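Local coordinates for protein transcriptional regulator (GntR family) (PDB 3DDV) that probably binds a small effector molecule through its UTRA domain and so controls DNA binding by this GntR-family transcriptional regulator, at residues B[11-16]-B[35-40]; B[45-50]-B[136-141]. One frame throughout, in Å; residues are numbered along the deposited sequence.

From the N terminus, the chain first runs through strand 8-16, then helix 20-26, and returns as strand 34-43. Interaction 1 closes this short excursion by pairing 11-16 with 35-40 at one edge of the sheet. The chain then turns into strand 46-56, where interaction 2 opens. That contact closes a much longer loop of 85 residues, which takes in the remaining helices and three further long strands, and ends at 136-141. The two contacts follow in series and neither nest nor cross. They touch where I40 packs on P47 and E38 on F50. Together they join the N-terminal sheet edge to the turn after strand 126-135.

Interaction 1 of 2, residues B[11-16]-B[35-40]; sequences VSYFVA and LRMERI
The Y13 ring carries L35 on one face and M37 at its edge. L35 CD1 lies over that face, 4.2 Å from the centroid of the Y13 ring, as a CH-pi contact offset toward the rim. L35 CD2 adds a contact of 3.6 Å to Y13 CZ. M37 SD meets the edge in the ring plane, 4.0 Å from Y13 CE1, a Met-aromatic contact. With chi1 near trans (-171°), the Y13 ring swings over toward L35 and M37. M37 CE covers one face of the R39 guanidinium, whose nitrogens bind E51 and T69.

The strands are antiparallel. F14 and R36 form a hydrogen-bonded pair, with F14 N 3.0 Å from R36 O and R36 N 2.8 Å from F14 O. E38 N bonds to S12 O at 3.0 Å. V11 and S12 both face E38, a classic beta bulge in which V11 N and S12 N each give a weak hydrogen bond to E38 O. S12 OG makes a weak hydrogen bond of 3.0 Å to E38 OE1. From the bulge itself, V11 CG2 packs on I40 CG1 at 3.7 Å.

Y13, L35 and M37 face helix 65-70. The contact pairs strand 8-16, one of the two outermost strands within this chain, with its neighbour in the antiparallel sheet of the UTRA domain. Strand 46-56 pairs with the other side of 35-40.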
loop_
_atom_site.group_PDB
_atom_site.type_symbol
_atom_site.label_atom_id
_atom_site.label_comp_id
_atom_site.label_asym_id
_atom_site.label_seq_id
_atom_site.Cartn_x
_atom_site.Cartn_y
_atom_site.Cartn_z
ATOM N N VAL B 11 -29.082 -26.421 -3.870
ATOM C CA VAL B 11 -30.239 -25.577 -4.151
ATOM C C VAL B 11 -30.714 -25.547 -5.625
ATOM O O VAL B 11 -31.895 -25.377 -5.891
ATOM C CB VAL B 11 -29.875 -24.143 -3.770
ATOM C CG1 VAL B 11 -30.873 -23.108 -4.360
ATOM C CG2 VAL B 11 -29.739 -24.055 -2.272
ATOM N N SER B 12 -29.799 -25.599 -6.587
ATOM C CA SER B 12 -30.202 -25.786 -7.977
ATOM C C SER B 12 -29.096 -26.407 -8.827
ATOM O O SER B 12 -27.940 -26.455 -8.431
ATOM C CB SER B 12 -30.671 -24.484 -8.600
ATOM O OG SER B 12 -29.600 -23.610 -8.656
ATOM N N TYR B 13 -29.475 -26.881 -10.003
ATOM C CA TYR B 13 -28.584 -27.694 -10.780
ATOM C C TYR B 13 -29.179 -27.870 -12.167
ATOM O O TYR B 13 -30.170 -28.537 -12.339
ATOM C CB TYR B 13 -28.422 -29.046 -10.083
ATOM C CG TYR B 13 -27.361 -29.941 -10.644
ATOM C CD1 TYR B 13 -26.063 -29.866 -10.199
ATOM C CD2 TYR B 13 -27.654 -30.868 -11.595
ATOM C CE1 TYR B 13 -25.081 -30.694 -10.700
ATOM C CE2 TYR B 13 -26.683 -31.717 -12.096
ATOM C CZ TYR B 13 -25.394 -31.617 -11.644
ATOM O OH TYR B 13 -24.429 -32.461 -12.136
ATOM N N PHE B 14 -28.571 -27.240 -13.155
ATOM C CA PHE B 14 -29.065 -27.297 -14.510
ATOM C C PHE B 14 -28.094 -26.723 -15.526
ATOM O O PHE B 14 -27.193 -25.931 -15.199
ATOM C CB PHE B 14 -30.392 -26.565 -14.613
ATOM C CG PHE B 14 -30.319 -25.109 -14.296
ATOM C CD1 PHE B 14 -30.829 -24.627 -13.120
ATOM C CD2 PHE B 14 -29.789 -24.204 -15.213
ATOM C CE1 PHE B 14 -30.789 -23.279 -12.837
ATOM C CE2 PHE B 14 -29.746 -22.846 -14.936
ATOM C CZ PHE B 14 -30.258 -22.379 -13.758
ATOM N N VAL B 15 -28.340 -27.088 -16.769
ATOM C CA VAL B 15 -27.516 -26.696 -17.873
ATOM C C VAL B 15 -28.043 -25.414 -18.508
ATOM O O VAL B 15 -29.237 -25.224 -18.688
ATOM C CB VAL B 15 -27.501 -27.830 -18.886
ATOM C CG1 VAL B 15 -26.809 -27.444 -20.124
ATOM C CG2 VAL B 15 -26.847 -29.032 -18.269
ATOM N N ALA B 16 -27.140 -24.521 -18.853
ATOM C CA ALA B 16 -27.517 -23.227 -19.401
ATOM C C ALA B 16 -26.490 -22.822 -20.413
ATOM O O ALA B 16 -25.393 -23.365 -20.444
ATOM C CB ALA B 16 -27.579 -22.202 -18.324
ATOM N N LEU B 35 -22.652 -26.221 -16.941
ATOM C CA LEU B 35 -23.452 -26.765 -15.862
ATOM C C LEU B 35 -23.421 -25.729 -14.775
ATOM O O LEU B 35 -22.366 -25.255 -14.407
ATOM C CB LEU B 35 -22.845 -28.057 -15.332
ATOM C CG LEU B 35 -23.650 -28.711 -14.213
ATOM C CD1 LEU B 35 -25.045 -29.119 -14.773
ATOM C CD2 LEU B 35 -22.914 -29.913 -13.620
ATOM N N ARG B 36 -24.572 -25.350 -14.270
ATOM C CA ARG B 36 -24.592 -24.319 -13.282
ATOM C C ARG B 36 -25.224 -24.890 -12.087
ATOM O O ARG B 36 -26.310 -25.463 -12.182
ATOM C CB ARG B 36 -25.448 -23.191 -13.752
ATOM C CG ARG B 36 -25.107 -21.923 -13.048
ATOM C CD ARG B 36 -26.313 -21.187 -12.566
ATOM N NE ARG B 36 -25.950 -19.809 -12.483
ATOM C CZ ARG B 36 -25.825 -19.012 -13.538
ATOM N NH1 ARG B 36 -26.102 -19.457 -14.800
ATOM N NH2 ARG B 36 -25.442 -17.735 -13.325
ATOM N N MET B 37 -24.535 -24.797 -10.970
ATOM C CA MET B 37 -25.017 -25.389 -9.724
ATOM C C MET B 37 -24.792 -24.459 -8.549
ATOM O O MET B 37 -23.822 -23.685 -8.507
ATOM C CB MET B 37 -24.430 -26.774 -9.488
ATOM C CG MET B 37 -22.974 -26.893 -9.110
ATOM S SD MET B 37 -22.620 -28.551 -8.440
ATOM C CE MET B 37 -23.246 -28.402 -6.758
ATOM N N GLU B 38 -25.773 -24.464 -7.659
ATOM C CA GLU B 38 -25.822 -23.577 -6.506
ATOM C C GLU B 38 -25.928 -24.449 -5.300
ATOM O O GLU B 38 -26.675 -25.428 -5.327
ATOM C CB GLU B 38 -27.064 -22.729 -6.546
ATOM C CG GLU B 38 -26.948 -21.611 -7.499
ATOM C CD GLU B 38 -28.218 -20.852 -7.696
ATOM O OE1 GLU B 38 -29.237 -21.122 -7.018
ATOM O OE2 GLU B 38 -28.176 -19.984 -8.566
ATOM N N ARG B 39 -25.255 -24.071 -4.228
ATOM C CA ARG B 39 -25.057 -24.989 -3.134
ATOM C C ARG B 39 -24.839 -24.232 -1.817
ATOM O O ARG B 39 -24.129 -23.247 -1.796
ATOM C CB ARG B 39 -23.838 -25.810 -3.519
ATOM C CG ARG B 39 -23.444 -26.902 -2.605
ATOM C CD ARG B 39 -21.908 -26.875 -2.301
ATOM N NE ARG B 39 -21.071 -27.264 -3.449
ATOM C CZ ARG B 39 -20.837 -28.526 -3.832
ATOM N NH1 ARG B 39 -21.371 -29.565 -3.184
ATOM N NH2 ARG B 39 -20.057 -28.741 -4.892
ATOM N N ILE B 40 -25.505 -24.669 -0.749
ATOM C CA ILE B 40 -25.253 -24.197 0.636
ATOM C C ILE B 40 -24.502 -25.286 1.428
ATOM O O ILE B 40 -24.844 -26.445 1.342
ATOM C CB ILE B 40 -26.576 -23.859 1.369
ATOM C CG1 ILE B 40 -27.469 -22.988 0.481
ATOM C CG2 ILE B 40 -26.287 -23.155 2.651
ATOM C CD1 ILE B 40 -28.783 -22.636 1.068
#

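Interaction 2 of 2, residues B[45-50]-B[136-141]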
loop_
_atom_site.group_PDB
_atom_site.type_symbol
_atom_site.label_atom_id
_atom_site.label_comp_id
_atom_site.label_asym_id
_atom_site.label_seq_id
_atom_site.Cartn_x
_atom_site.Cartn_y
_atom_site.Cartn_z
ATOM N N ASP B 45 -24.837 -27.799 11.515
ATOM C CA ASP B 45 -26.155 -27.370 11.026
ATOM C C ASP B 45 -26.441 -25.882 10.852
ATOM O O ASP B 45 -27.591 -25.493 10.600
ATOM C CB ASP B 45 -27.263 -28.040 11.825
ATOM C CG ASP B 45 -27.890 -29.198 11.045
ATOM O OD1 ASP B 45 -28.413 -28.953 9.893
ATOM O OD2 ASP B 45 -27.820 -30.352 11.578
ATOM N N ILE B 46 -25.409 -25.057 10.923
ATOM C CA ILE B 46 -25.566 -23.659 10.587
ATOM C C ILE B 46 -24.881 -23.452 9.228
ATOM O O ILE B 46 -23.765 -23.941 9.003
ATOM C CB ILE B 46 -24.968 -22.759 11.665
ATOM C CG1 ILE B 46 -25.297 -23.331 13.079
ATOM C CG2 ILE B 46 -25.416 -21.297 11.440
ATOM C CD1 ILE B 46 -24.713 -22.516 14.282
ATOM N N PRO B 47 -25.571 -22.777 8.295
ATOM C CA PRO B 47 -24.981 -22.526 6.990
ATOM C C PRO B 47 -23.789 -21.596 7.082
ATOM O O PRO B 47 -23.904 -20.539 7.632
ATOM C CB PRO B 47 -26.103 -21.842 6.191
ATOM C CG PRO B 47 -27.167 -21.534 7.123
ATOM C CD PRO B 47 -26.943 -22.255 8.412
ATOM N N ILE B 48 -22.667 -22.002 6.505
ATOM C CA ILE B 48 -21.472 -21.184 6.434
ATOM C C ILE B 48 -21.453 -20.396 5.126
ATOM O O ILE B 48 -20.975 -19.278 5.089
ATOM C CB ILE B 48 -20.201 -22.053 6.481
ATOM C CG1 ILE B 48 -20.229 -23.019 7.674
ATOM C CG2 ILE B 48 -18.991 -21.190 6.634
ATOM C CD1 ILE B 48 -20.388 -22.331 9.081
ATOM N N CYS B 49 -21.961 -20.963 4.038
ATOM C CA CYS B 49 -21.675 -20.395 2.732
ATOM C C CYS B 49 -22.596 -20.834 1.604
ATOM O O CYS B 49 -23.219 -21.877 1.617
ATOM C CB CYS B 49 -20.215 -20.706 2.372
ATOM S SG CYS B 49 -19.871 -22.399 1.934
ATOM N N PHE B 50 -22.680 -19.989 0.610
ATOM C CA PHE B 50 -23.466 -20.245 -0.595
ATOM C C PHE B 50 -22.540 -20.082 -1.775
ATOM O O PHE B 50 -21.836 -19.060 -1.901
ATOM C CB PHE B 50 -24.558 -19.207 -0.703
ATOM C CG PHE B 50 -25.355 -19.313 -1.939
ATOM C CD1 PHE B 50 -26.465 -20.115 -1.980
ATOM C CD2 PHE B 50 -25.011 -18.604 -3.055
ATOM C CE1 PHE B 50 -27.219 -20.221 -3.105
ATOM C CE2 PHE B 50 -25.748 -18.724 -4.177
ATOM C CZ PHE B 50 -26.861 -19.533 -4.201
ATOM N N GLY B 136 -19.846 -13.628 7.126
ATOM C CA GLY B 136 -18.623 -13.041 7.646
ATOM C C GLY B 136 -18.310 -13.523 9.047
ATOM O O GLY B 136 -17.205 -13.989 9.325
ATOM N N SER B 137 -19.340 -13.461 9.884
ATOM C CA SER B 137 -19.247 -13.727 11.296
ATOM C C SER B 137 -18.987 -15.212 11.591
ATOM O O SER B 137 -18.418 -15.557 12.606
ATOM C CB SER B 137 -20.563 -13.326 11.928
ATOM O OG SER B 137 -21.489 -14.385 11.745
ATOM N N ARG B 138 -19.354 -16.066 10.660
ATOM C CA ARG B 138 -19.171 -17.476 10.844
ATOM C C ARG B 138 -17.983 -18.007 10.105
ATOM O O ARG B 138 -17.768 -19.188 10.099
ATOM C CB ARG B 138 -20.403 -18.226 10.380
ATOM C CG ARG B 138 -21.667 -17.775 11.022
ATOM C CD ARG B 138 -22.797 -18.685 10.669
ATOM N NE ARG B 138 -24.081 -18.028 10.834
ATOM C CZ ARG B 138 -25.095 -18.169 10.001
ATOM N NH1 ARG B 138 -24.977 -18.951 8.950
ATOM N NH2 ARG B 138 -26.224 -17.529 10.217
ATOM N N PHE B 139 -17.197 -17.158 9.477
ATOM C CA PHE B 139 -16.131 -17.673 8.642
ATOM C C PHE B 139 -14.845 -16.878 8.676
ATOM O O PHE B 139 -14.857 -15.704 8.900
ATOM C CB PHE B 139 -16.634 -17.769 7.212
ATOM C CG PHE B 139 -15.665 -18.370 6.274
ATOM C CD1 PHE B 139 -15.420 -19.696 6.294
ATOM C CD2 PHE B 139 -15.007 -17.608 5.372
ATOM C CE1 PHE B 139 -14.539 -20.236 5.444
ATOM C CE2 PHE B 139 -14.127 -18.162 4.519
ATOM C CZ PHE B 139 -13.895 -19.470 4.556
ATOM N N GLU B 140 -13.742 -17.563 8.449
ATOM C CA GLU B 140 -12.429 -17.000 8.258
ATOM C C GLU B 140 -11.684 -17.689 7.137
ATOM O O GLU B 140 -11.575 -18.865 7.141
ATOM C CB GLU B 140 -11.597 -17.220 9.531
ATOM C CG GLU B 140 -12.082 -16.509 10.775
ATOM C CD GLU B 140 -12.036 -14.981 10.662
ATOM O OE1 GLU B 140 -11.041 -14.423 10.154
ATOM O OE2 GLU B 140 -13.006 -14.336 11.101
ATOM N N PHE B 141 -11.091 -16.969 6.217
ATOM C CA PHE B 141 -10.385 -17.597 5.114
ATOM C C PHE B 141 -8.912 -17.595 5.483
ATOM O O PHE B 141 -8.339 -16.564 5.793
ATOM C CB PHE B 141 -10.726 -16.784 3.879
ATOM C CG PHE B 141 -10.034 -17.183 2.610
ATOM C CD1 PHE B 141 -8.692 -16.906 2.402
ATOM C CD2 PHE B 141 -10.762 -17.703 1.557
ATOM C CE1 PHE B 141 -8.074 -17.200 1.186
ATOM C CE2 PHE B 141 -10.159 -18.039 0.371
ATOM C CZ PHE B 141 -8.810 -17.771 0.171
#
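R138 is the first residue of 136-141 to touch 45-50. Its CG is anti to the carbonyl carbon (chi1 -55°) and the chain runs extended to NE, which carries the guanidinium over to I46 and P47. I46 CG2 sits over one guanidinium face, 3.3 Å above the plane of the R138 group and offset toward the rim. The two side chains cross at about a right angle. P47 O lies at the guanidinium edge, near its plane. R138 NH1 is modelled only 2.3 Å from P47 O, with an N-H...O angle of 124°. That is too short to be a reliable hydrogen bond, so the bond is doubtful as modelled. P47 CG is 3.8 Å from R138 NH1. NH1 also hydrogen-bonds to L104 O, at the end of helix 98-104. Nearer the backbone, I48 CD1 comes loosely to R138 CB at 4.3 Å.

F139 follows. F139 N bonds back to G136 O at 3.2 Å, closing a type I beta turn over 136-139. I48 CG2 meets F139 CD1 at 3.9 Å, approaching the ring obliquely. Further on, E140 makes a salt bridge to R114 of the second subunit and F141 pairs with one of its strands, so the sheet continues across the interface.

On the other segment, I48 and C49 both face R41, a classic beta bulge between strands 34-43 and 46-56. The contact is surface packing beside the subunit interface. It lies at one end of the sheet, where the loop after strand 126-135 meets the start of its neighbour 46-56, with strand 34-43 beyond.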